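Local structure of AxyAgu115A (Amphibacillus xylanus NBRC 15112, 6NPS) at residues 352-361 against 391-399; 785-794 against 849-857. The protein is a family GH115 alpha-glucuronidase that probably hydrolyses glucuronic acid side groups from arabinoglucuronoxylan. The protein carries 3 engineered substitutions. All blocks are in the same frame, centred on the assembly; numbering follows the deposited sequence.

Interaction 1: residues 352-361 against 391-399; sequences LYKEVEPFFY and RTLPTEDMR
E357 on helix 356-361 meets both R391 and T392 of the loop 391-399. Its two carboxylate oxygens divide the work. OE1 forms a salt bridge with R391 NH2 at 2.9 Å. The carboxylate lies over one face of the guanidinium, with the two planes 57° apart, so this is not a flat side-by-side pairing. OE2 takes the hydroxyl of T392, OG1 to OE2 2.6 Å, from well above the carboxylate plane. The backbone N of T392 adds a longer bond to OE2 from the same face. E357 reaches this place because CG is anti to the backbone N (chi1 -165°) and the rest of the chain is extended.

The edge of the R391 guanidinium faces the type II' turn from Y353 to V356. NH1 donates to K354 O at 3.1 Å, and that oxygen lies close to the guanidinium plane. K354 O also accepts from the N of E357, on the other face of its carbonyl. Water 1 joins OE1 of E357 to NE of R391.

Y361 OH lies 3.0 Å from T392 OG1, and water 2 connects this hydroxyl to L393 O. M398 closes the far end. Its SD sits at the edge of the Y361 ring, a Met-aromatic contact, 3.9 Å from Y361 CE1. Its CE meets the rim of F360 at CE2. An ST motif, T395 OG1 with the N of M398, shapes the backbone there.

Further out, Y353 bonds N386 and stacks on H246. The contact joins the segments after neighbouring parallel strands 348-351 and 379-383 of the TIM-barrel region. One salt bridge, two T392 donors and a water fix the position and rotation of the buried E357 carboxylate.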
loop_
_atom_site.group_PDB
_atom_site.type_symbol
_atom_site.label_atom_id
_atom_site.label_comp_id
_atom_site.label_asym_id
_atom_site.label_seq_id
_atom_site.Cartn_x
_atom_site.Cartn_y
_atom_site.Cartn_z
ATOM N N LEU A 352 36.750 0.045 -22.962
ATOM C CA LEU A 352 36.129 -1.198 -22.496
ATOM C C LEU A 352 34.852 -0.886 -21.710
ATOM O O LEU A 352 34.697 -1.259 -20.555
ATOM C CB LEU A 352 37.113 -2.000 -21.657
ATOM C CG LEU A 352 38.446 -2.178 -22.358
ATOM C CD1 LEU A 352 39.351 -3.069 -21.535
ATOM C CD2 LEU A 352 38.262 -2.724 -23.771
ATOM N N TYR A 353 33.931 -0.169 -22.371
ATOM C CA TYR A 353 32.728 0.368 -21.728
ATOM C C TYR A 353 31.571 -0.618 -21.844
ATOM O O TYR A 353 31.275 -1.097 -22.941
ATOM C CB TYR A 353 32.320 1.718 -22.344
ATOM C CG TYR A 353 31.119 2.405 -21.683
ATOM C CD1 TYR A 353 31.172 2.829 -20.342
ATOM C CD2 TYR A 353 29.931 2.611 -22.385
ATOM C CE1 TYR A 353 30.088 3.445 -19.738
ATOM C CE2 TYR A 353 28.834 3.239 -21.801
ATOM C CZ TYR A 353 28.915 3.653 -20.460
ATOM O OH TYR A 353 27.839 4.267 -19.838
ATOM N N LYS A 354 30.906 -0.884 -20.699
ATOM C CA LYS A 354 29.757 -1.783 -20.553
ATOM C C LYS A 354 30.002 -3.145 -21.192
ATOM O O LYS A 354 30.910 -3.877 -20.777
ATOM C CB LYS A 354 28.489 -1.150 -21.139
ATOM C CG LYS A 354 27.750 -0.233 -20.168
ATOM C CD LYS A 354 26.895 0.756 -20.932
ATOM C CE LYS A 354 25.762 1.294 -20.085
ATOM N NZ LYS A 354 24.634 0.321 -20.044
ATOM N N GLU A 355 29.211 -3.485 -22.223
ATOM C CA GLU A 355 29.308 -4.804 -22.830
ATOM C C GLU A 355 30.666 -5.069 -23.468
ATOM O O GLU A 355 30.963 -6.226 -23.785
ATOM C CB GLU A 355 28.185 -4.977 -23.876
ATOM C CG GLU A 355 28.477 -4.330 -25.240
ATOM C CD GLU A 355 28.058 -2.849 -25.307
ATOM O OE1 GLU A 355 27.405 -2.346 -24.349
ATOM O OE2 GLU A 355 28.389 -2.184 -26.321
ATOM N N VAL A 356 31.493 -4.038 -23.671
ATOM C CA VAL A 356 32.765 -4.237 -24.371
ATOM C C VAL A 356 33.794 -4.939 -23.472
ATOM O O VAL A 356 34.640 -5.702 -23.971
ATOM C CB VAL A 356 33.317 -2.896 -24.912
ATOM C CG1 VAL A 356 34.566 -3.151 -25.782
ATOM C CG2 VAL A 356 32.247 -2.126 -25.705
ATOM N N GLU A 357 33.761 -4.682 -22.152
ATOM C CA GLU A 357 34.663 -5.366 -21.217
ATOM C C GLU A 357 34.622 -6.888 -21.362
ATOM O O GLU A 357 35.699 -7.501 -21.446
ATOM C CB GLU A 357 34.362 -4.927 -19.768
ATOM C CG GLU A 357 35.462 -5.280 -18.736
ATOM C CD GLU A 357 35.106 -4.897 -17.277
ATOM O OE1 GLU A 357 34.115 -5.449 -16.738
ATOM O OE2 GLU A 357 35.831 -4.060 -16.665
ATOM N N PRO A 358 33.455 -7.556 -21.426
ATOM C CA PRO A 358 33.465 -8.977 -21.833
ATOM C C PRO A 358 34.100 -9.227 -23.203
ATOM O O PRO A 358 34.635 -10.316 -23.439
ATOM C CB PRO A 358 31.975 -9.355 -21.821
ATOM C CG PRO A 358 31.368 -8.441 -20.795
ATOM C CD PRO A 358 32.114 -7.138 -20.948
ATOM N N PHE A 359 34.051 -8.258 -24.119
ATOM C CA PHE A 359 34.650 -8.474 -25.436
ATOM C C PHE A 359 36.167 -8.484 -25.338
ATOM O O PHE A 359 36.838 -9.186 -26.107
ATOM C CB PHE A 359 34.190 -7.397 -26.424
ATOM C CG PHE A 359 32.689 -7.361 -26.661
ATOM C CD1 PHE A 359 31.877 -8.436 -26.317
ATOM C CD2 PHE A 359 32.099 -6.252 -27.254
ATOM C CE1 PHE A 359 30.505 -8.398 -26.549
ATOM C CE2 PHE A 359 30.730 -6.211 -27.489
ATOM C CZ PHE A 359 29.932 -7.284 -27.132
ATOM N N PHE A 360 36.713 -7.741 -24.372
ATOM C CA PHE A 360 38.162 -7.595 -24.262
ATOM C C PHE A 360 38.808 -8.892 -23.776
ATOM O O PHE A 360 39.747 -9.409 -24.401
ATOM C CB PHE A 360 38.482 -6.415 -23.328
ATOM C CG PHE A 360 39.961 -6.214 -23.064
ATOM C CD1 PHE A 360 40.831 -5.884 -24.096
ATOM C CD2 PHE A 360 40.473 -6.354 -21.779
ATOM C CE1 PHE A 360 42.188 -5.692 -23.848
ATOM C CE2 PHE A 360 41.821 -6.170 -21.522
ATOM C CZ PHE A 360 42.683 -5.839 -22.551
ATOM N N TYR A 361 38.281 -9.457 -22.686
ATOM C CA TYR A 361 38.902 -10.623 -22.060
ATOM C C TYR A 361 38.588 -11.920 -22.814
ATOM O O TYR A 361 39.504 -12.678 -23.162
ATOM C CB TYR A 361 38.452 -10.707 -20.607
ATOM C CG TYR A 361 38.887 -9.527 -19.756
ATOM C CD1 TYR A 361 40.236 -9.260 -19.531
ATOM C CD2 TYR A 361 37.944 -8.701 -19.139
ATOM C CE1 TYR A 361 40.637 -8.196 -18.743
ATOM C CE2 TYR A 361 38.336 -7.630 -18.335
ATOM C CZ TYR A 361 39.687 -7.385 -18.142
ATOM O OH TYR A 361 40.064 -6.317 -17.351
ATOM N N ARG A 391 34.889 -1.338 -12.036
ATOM C CA ARG A 391 34.705 -2.713 -12.468
ATOM C C ARG A 391 36.048 -3.432 -12.401
ATOM O O ARG A 391 36.763 -3.310 -11.399
ATOM C CB ARG A 391 34.091 -2.722 -13.889
ATOM C CG ARG A 391 32.708 -2.035 -13.914
ATOM C CD ARG A 391 32.136 -1.986 -15.357
ATOM N NE ARG A 391 31.892 -3.337 -15.822
ATOM C CZ ARG A 391 31.527 -3.657 -17.059
ATOM N NH1 ARG A 391 31.377 -2.709 -17.982
ATOM N NH2 ARG A 391 31.329 -4.931 -17.374
ATOM N N THR A 392 36.409 -4.195 -13.424
ATOM C CA THR A 392 37.696 -4.877 -13.362
ATOM C C THR A 392 38.829 -3.892 -13.604
ATOM O O THR A 392 38.637 -2.788 -14.132
ATOM C CB THR A 392 37.794 -6.008 -14.367
ATOM O OG1 THR A 392 37.776 -5.456 -15.684
ATOM C CG2 THR A 392 36.640 -6.974 -14.165
ATOM N N LEU A 393 40.019 -4.299 -13.183
ATOM C CA LEU A 393 41.196 -3.449 -13.158
ATOM C C LEU A 393 42.370 -4.289 -13.645
ATOM O O LEU A 393 42.299 -5.525 -13.641
ATOM C CB LEU A 393 41.430 -2.928 -11.728
ATOM C CG LEU A 393 40.370 -1.954 -11.162
ATOM C CD1 LEU A 393 40.679 -1.666 -9.682
ATOM C CD2 LEU A 393 40.258 -0.619 -11.980
ATOM N N PRO A 394 43.474 -3.657 -14.039
ATOM C CA PRO A 394 44.594 -4.436 -14.592
ATOM C C PRO A 394 45.188 -5.423 -13.582
ATOM O O PRO A 394 45.460 -5.078 -12.428
ATOM C CB PRO A 394 45.610 -3.359 -14.986
ATOM C CG PRO A 394 44.786 -2.109 -15.182
ATOM C CD PRO A 394 43.725 -2.207 -14.117
ATOM N N THR A 395 45.360 -6.672 -14.021
ATOM C CA THR A 395 46.218 -7.612 -13.321
ATOM C C THR A 395 47.678 -7.192 -13.510
ATOM O O THR A 395 48.016 -6.347 -14.353
ATOM C CB THR A 395 46.051 -9.023 -13.875
ATOM O OG1 THR A 395 46.499 -9.048 -15.244
ATOM C CG2 THR A 395 44.606 -9.448 -13.850
ATOM N N GLU A 396 48.561 -7.852 -12.766
ATOM C CA GLU A 396 49.984 -7.541 -12.821
ATOM C C GLU A 396 50.518 -7.764 -14.228
ATOM O O GLU A 396 51.311 -6.967 -14.729
ATOM C CB GLU A 396 50.760 -8.400 -11.821
ATOM C CG GLU A 396 50.757 -7.855 -10.401
ATOM C CD GLU A 396 51.322 -8.842 -9.398
ATOM O OE1 GLU A 396 51.191 -10.063 -9.625
ATOM O OE2 GLU A 396 51.897 -8.396 -8.383
ATOM N N ASP A 397 50.086 -8.845 -14.869
ATOM C CA ASP A 397 50.514 -9.106 -16.244
ATOM C C ASP A 397 50.004 -8.024 -17.195
ATOM O O ASP A 397 50.757 -7.530 -18.038
ATOM C CB ASP A 397 50.057 -10.488 -16.697
ATOM C CG ASP A 397 50.545 -10.828 -18.095
ATOM O OD1 ASP A 397 51.698 -10.471 -18.438
ATOM O OD2 ASP A 397 49.772 -11.441 -18.865
ATOM N N MET A 398 48.739 -7.602 -17.033
ATOM C CA MET A 398 48.190 -6.523 -17.849
ATOM C C MET A 398 48.927 -5.205 -17.651
ATOM O O MET A 398 48.919 -4.356 -18.549
ATOM C CB MET A 398 46.709 -6.331 -17.535
ATOM C CG MET A 398 45.856 -7.397 -18.172
ATOM S SD MET A 398 44.223 -7.296 -17.495
ATOM C CE MET A 398 43.767 -5.635 -17.926
ATOM N N ARG A 399 49.538 -4.989 -16.485
ATOM C CA ARG A 399 50.180 -3.701 -16.277
ATOM C C ARG A 399 51.442 -3.547 -17.104
ATOM O O ARG A 399 51.998 -2.448 -17.163
ATOM C CB ARG A 399 50.478 -3.503 -14.784
ATOM C CG ARG A 399 49.170 -3.364 -13.971
ATOM C CD ARG A 399 49.436 -3.473 -12.473
ATOM N NE ARG A 399 50.093 -2.280 -11.968
ATOM C CZ ARG A 399 50.058 -1.891 -10.691
ATOM N NH1 ARG A 399 49.414 -2.616 -9.780
ATOM N NH2 ARG A 399 50.675 -0.775 -10.333
HETATM O O HOH W 1 32.727 -5.900 -14.559
HETATM O O HOH W 2 41.271 -7.458 -14.981
#

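Interaction 2: residues 785-794 against 849-857; sequences MTFVDTKGYI and EYHFVTQEA
F787 lies opposite F852 in a parallel pair, and its N and O bond to the residues on either side, H851 and V853. F787 N donates to H851 O at 2.9 Å, and F787 O accepts from V853 N at 2.8 Å. D789 N then bonds V853 O at 3.1 Å. The axes of 786-788 and 849-854 are 28° apart. The CA of F852 also makes a CA-H...O contact with F787 O. Water 3 bridges M785 O and H851 N.

Apolar contacts lie on both faces. On one, T786 CG2 touches V853 CG2 at 3.6 Å, and V788 lies beside the same valine. On the other, the CB atoms of F787 and F852 come together. The I794 side chain crosses that of F852 at about a right angle, with CD1 3.7 Å from F852 CB. F852 CG stands between the backbone N and the carbonyl carbon (chi1 67°), and the side chain packs on I946.

Polar side chains act mainly at the strand ends. D789 OD1 accepts from G792 N at 2.8 Å through its syn lone pair, an Asx motif that closes the turn. D789 OD2 is joined to Q855 N by water 4. The Q855 chain lies across D789, with CG 3.4 Å from D789 O. At the other end H851 NE2 bonds E849 OE2, and E849 is also paired with R931; H851 ND1 is buried without a partner.

Strand 847-854 also pairs with the antiparallel strands 803-808 and 926-934, and 786-788 is a parallel addition to it. The largely antiparallel strands are consistent with the beta-sandwich fold of the galactose-binding-like clan, which includes the GH115 C-terminal domain.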
loop_
_atom_site.group_PDB
_atom_site.type_symbol
_atom_site.label_atom_id
_atom_site.label_comp_id
_atom_site.label_asym_id
_atom_site.label_seq_id
_atom_site.Cartn_x
_atom_site.Cartn_y
_atom_site.Cartn_z
ATOM N N MET A 785 35.829 -2.475 24.362
ATOM C CA MET A 785 35.363 -2.824 23.024
ATOM C C MET A 785 34.687 -4.189 22.959
ATOM O O MET A 785 34.440 -4.685 21.859
ATOM C CB MET A 785 36.501 -2.760 21.989
ATOM C CG MET A 785 37.339 -1.483 22.086
ATOM S SD MET A 785 36.328 0.016 21.905
ATOM C CE MET A 785 35.841 -0.184 20.207
ATOM N N THR A 786 34.313 -4.784 24.093
ATOM C CA THR A 786 33.509 -6.000 24.058
ATOM C C THR A 786 32.032 -5.663 23.861
ATOM O O THR A 786 31.426 -4.994 24.710
ATOM C CB THR A 786 33.671 -6.790 25.343
ATOM O OG1 THR A 786 35.056 -7.066 25.534
ATOM C CG2 THR A 786 32.883 -8.093 25.248
ATOM N N PHE A 787 31.446 -6.156 22.770
ATOM C CA PHE A 787 30.021 -5.977 22.543
ATOM C C PHE A 787 29.242 -6.998 23.365
ATOM O O PHE A 787 29.640 -8.163 23.476
ATOM C CB PHE A 787 29.704 -6.090 21.048
ATOM C CG PHE A 787 30.104 -4.867 20.272
ATOM C CD1 PHE A 787 31.418 -4.682 19.870
ATOM C CD2 PHE A 787 29.172 -3.871 19.984
ATOM C CE1 PHE A 787 31.796 -3.544 19.207
ATOM C CE2 PHE A 787 29.534 -2.733 19.319
ATOM C CZ PHE A 787 30.858 -2.565 18.917
ATOM N N VAL A 788 28.156 -6.562 23.990
ATOM C CA VAL A 788 27.415 -7.442 24.903
ATOM C C VAL A 788 25.980 -7.526 24.397
ATOM O O VAL A 788 25.295 -6.502 24.315
ATOM C CB VAL A 788 27.452 -6.952 26.359
ATOM C CG1 VAL A 788 26.627 -7.910 27.256
ATOM C CG2 VAL A 788 28.878 -6.918 26.911
ATOM N N ASP A 789 25.531 -8.735 24.048
ATOM C CA ASP A 789 24.158 -8.943 23.589
ATOM C C ASP A 789 23.183 -8.805 24.757
ATOM O O ASP A 789 23.048 -9.717 25.571
ATOM C CB ASP A 789 24.006 -10.317 22.937
ATOM C CG ASP A 789 22.556 -10.598 22.450
ATOM O OD1 ASP A 789 21.620 -9.808 22.747
ATOM O OD2 ASP A 789 22.351 -11.616 21.741
ATOM N N THR A 790 22.442 -7.708 24.811
ATOM C CA THR A 790 21.329 -7.642 25.737
ATOM C C THR A 790 19.973 -7.499 25.062
ATOM O O THR A 790 18.961 -7.782 25.705
ATOM C CB THR A 790 21.519 -6.480 26.715
ATOM O OG1 THR A 790 21.607 -5.255 25.975
ATOM C CG2 THR A 790 22.777 -6.675 27.521
ATOM N N LYS A 791 19.912 -7.078 23.798
ATOM C CA LYS A 791 18.639 -6.860 23.122
ATOM C C LYS A 791 18.233 -8.021 22.222
ATOM O O LYS A 791 17.185 -7.948 21.565
ATOM C CB LYS A 791 18.692 -5.571 22.282
ATOM C CG LYS A 791 18.812 -4.290 23.086
ATOM C CD LYS A 791 18.829 -3.078 22.168
ATOM C CE LYS A 791 18.434 -1.832 22.935
ATOM N NZ LYS A 791 18.295 -0.656 22.036
ATOM N N GLY A 792 19.010 -9.092 22.172
ATOM C CA GLY A 792 18.730 -10.156 21.227
ATOM C C GLY A 792 19.503 -10.063 19.926
ATOM O O GLY A 792 19.303 -10.901 19.042
ATOM N N TYR A 793 20.374 -9.074 19.777
ATOM C CA TYR A 793 21.202 -8.976 18.576
ATOM C C TYR A 793 22.338 -8.036 18.918
ATOM O O TYR A 793 22.267 -7.313 19.908
ATOM C CB TYR A 793 20.419 -8.480 17.354
ATOM C CG TYR A 793 19.912 -7.074 17.513
ATOM C CD1 TYR A 793 18.696 -6.822 18.165
ATOM C CD2 TYR A 793 20.656 -5.986 17.066
ATOM C CE1 TYR A 793 18.237 -5.520 18.326
ATOM C CE2 TYR A 793 20.200 -4.685 17.231
ATOM C CZ TYR A 793 19.002 -4.463 17.868
ATOM O OH TYR A 793 18.550 -3.175 18.014
ATOM N N ILE A 794 23.384 -8.052 18.093
ATOM C CA ILE A 794 24.526 -7.162 18.256
ATOM C C ILE A 794 24.754 -6.458 16.931
ATOM O O ILE A 794 24.649 -7.084 15.873
ATOM C CB ILE A 794 25.797 -7.934 18.660
ATOM C CG1 ILE A 794 25.635 -8.610 20.031
ATOM C CG2 ILE A 794 27.042 -6.998 18.631
ATOM C CD1 ILE A 794 26.800 -9.545 20.331
ATOM N N GLU A 849 39.864 -7.807 14.779
ATOM C CA GLU A 849 39.259 -8.747 15.712
ATOM C C GLU A 849 38.216 -8.034 16.564
ATOM O O GLU A 849 38.514 -7.013 17.186
ATOM C CB GLU A 849 40.345 -9.386 16.584
ATOM C CG GLU A 849 39.872 -10.395 17.630
ATOM C CD GLU A 849 41.062 -10.996 18.400
ATOM O OE1 GLU A 849 41.867 -11.726 17.782
ATOM O OE2 GLU A 849 41.203 -10.725 19.613
ATOM N N TYR A 850 37.013 -8.597 16.600
ATOM C CA TYR A 850 35.890 -8.091 17.374
ATOM C C TYR A 850 35.610 -9.040 18.525
ATOM O O TYR A 850 35.744 -10.259 18.375
ATOM C CB TYR A 850 34.644 -7.950 16.493
ATOM C CG TYR A 850 34.866 -7.062 15.310
ATOM C CD1 TYR A 850 34.538 -5.722 15.366
ATOM C CD2 TYR A 850 35.420 -7.557 14.128
ATOM C CE1 TYR A 850 34.740 -4.901 14.299
ATOM C CE2 TYR A 850 35.626 -6.729 13.059
ATOM C CZ TYR A 850 35.298 -5.406 13.154
ATOM O OH TYR A 850 35.514 -4.567 12.103
ATOM N N HIS A 851 35.260 -8.487 19.686
ATOM C CA HIS A 851 34.933 -9.289 20.862
ATOM C C HIS A 851 33.453 -9.112 21.148
ATOM O O HIS A 851 32.956 -7.985 21.113
ATOM C CB HIS A 851 35.772 -8.871 22.090
ATOM C CG HIS A 851 37.220 -9.238 21.980
ATOM N ND1 HIS A 851 38.173 -8.814 22.882
ATOM C CD2 HIS A 851 37.879 -9.982 21.057
ATOM C CE1 HIS A 851 39.354 -9.293 22.529
ATOM N NE2 HIS A 851 39.204 -10.003 21.423
ATOM N N PHE A 852 32.744 -10.209 21.408
ATOM C CA PHE A 852 31.315 -10.079 21.673
ATOM C C PHE A 852 30.844 -11.221 22.565
ATOM O O PHE A 852 31.438 -12.310 22.574
ATOM C CB PHE A 852 30.485 -10.019 20.365
ATOM C CG PHE A 852 30.494 -11.292 19.561
ATOM C CD1 PHE A 852 29.444 -12.196 19.656
ATOM C CD2 PHE A 852 31.546 -11.580 18.696
ATOM C CE1 PHE A 852 29.447 -13.378 18.899
ATOM C CE2 PHE A 852 31.562 -12.750 17.950
ATOM C CZ PHE A 852 30.513 -13.654 18.051
ATOM N N VAL A 853 29.770 -10.958 23.318
ATOM C CA VAL A 853 29.279 -11.846 24.386
ATOM C C VAL A 853 27.860 -12.284 24.031
ATOM O O VAL A 853 26.960 -11.448 23.893
ATOM C CB VAL A 853 29.282 -11.156 25.761
ATOM C CG1 VAL A 853 28.563 -12.030 26.840
ATOM C CG2 VAL A 853 30.733 -10.833 26.213
ATOM N N THR A 854 27.661 -13.578 23.872
ATOM C CA THR A 854 26.333 -14.079 23.576
ATOM C C THR A 854 25.645 -14.502 24.868
ATOM O O THR A 854 26.294 -14.793 25.876
ATOM C CB THR A 854 26.403 -15.272 22.632
ATOM O OG1 THR A 854 27.098 -16.342 23.296
ATOM C CG2 THR A 854 27.134 -14.893 21.364
ATOM N N GLN A 855 24.311 -14.553 24.820
ATOM C CA GLN A 855 23.544 -15.113 25.935
ATOM C C GLN A 855 23.404 -16.633 25.870
ATOM O O GLN A 855 23.249 -17.277 26.914
ATOM C CB GLN A 855 22.157 -14.472 25.982
ATOM C CG GLN A 855 22.226 -12.977 26.051
ATOM C CD GLN A 855 20.871 -12.333 26.053
ATOM O OE1 GLN A 855 20.295 -12.046 24.997
ATOM N NE2 GLN A 855 20.346 -12.084 27.248
ATOM N N GLU A 856 23.449 -17.226 24.675
ATOM C CA GLU A 856 23.296 -18.661 24.507
ATOM C C GLU A 856 24.239 -19.152 23.417
ATOM O O GLU A 856 24.481 -18.452 22.434
ATOM C CB GLU A 856 21.844 -19.030 24.154
ATOM C CG GLU A 856 20.997 -19.472 25.344
ATOM C CD GLU A 856 21.166 -20.955 25.698
ATOM O OE1 GLU A 856 20.160 -21.699 25.642
ATOM O OE2 GLU A 856 22.290 -21.380 26.048
ATOM N N ALA A 857 24.798 -20.341 23.609
ATOM C CA ALA A 857 25.525 -20.988 22.531
ATOM C C ALA A 857 24.545 -21.331 21.411
ATOM O O ALA A 857 23.338 -21.443 21.632
ATOM C CB ALA A 857 26.245 -22.242 23.049
HETATM O O HOH W 3 35.041 -5.484 19.418
HETATM O O HOH W 4 23.016 -13.954 22.273
HETATM O O HOH W 5 18.862 -9.114 28.050
#

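How the interactions relate
Interactions 1 and 2 are separate contacts in different family regions of one chain. Their centres are 43 Å apart and their nearest atoms about 23 Å. The first belongs to the TIM-barrel family region and joins the turn and helix after strand 348-351 to the loop after the neighbouring strand 379-383. The second lies in the C-terminal beta domain. The two regions do meet near interaction 1, where L393 has a backbone bond to V872 and Y361 touches R874. A glycerol, probably from the crystallisation liquor, is hydrogen-bonded to Y353 OH. It may mark a pocket at the C-terminal ends of the barrel strands, where TIM-barrel enzymes carry their active sites.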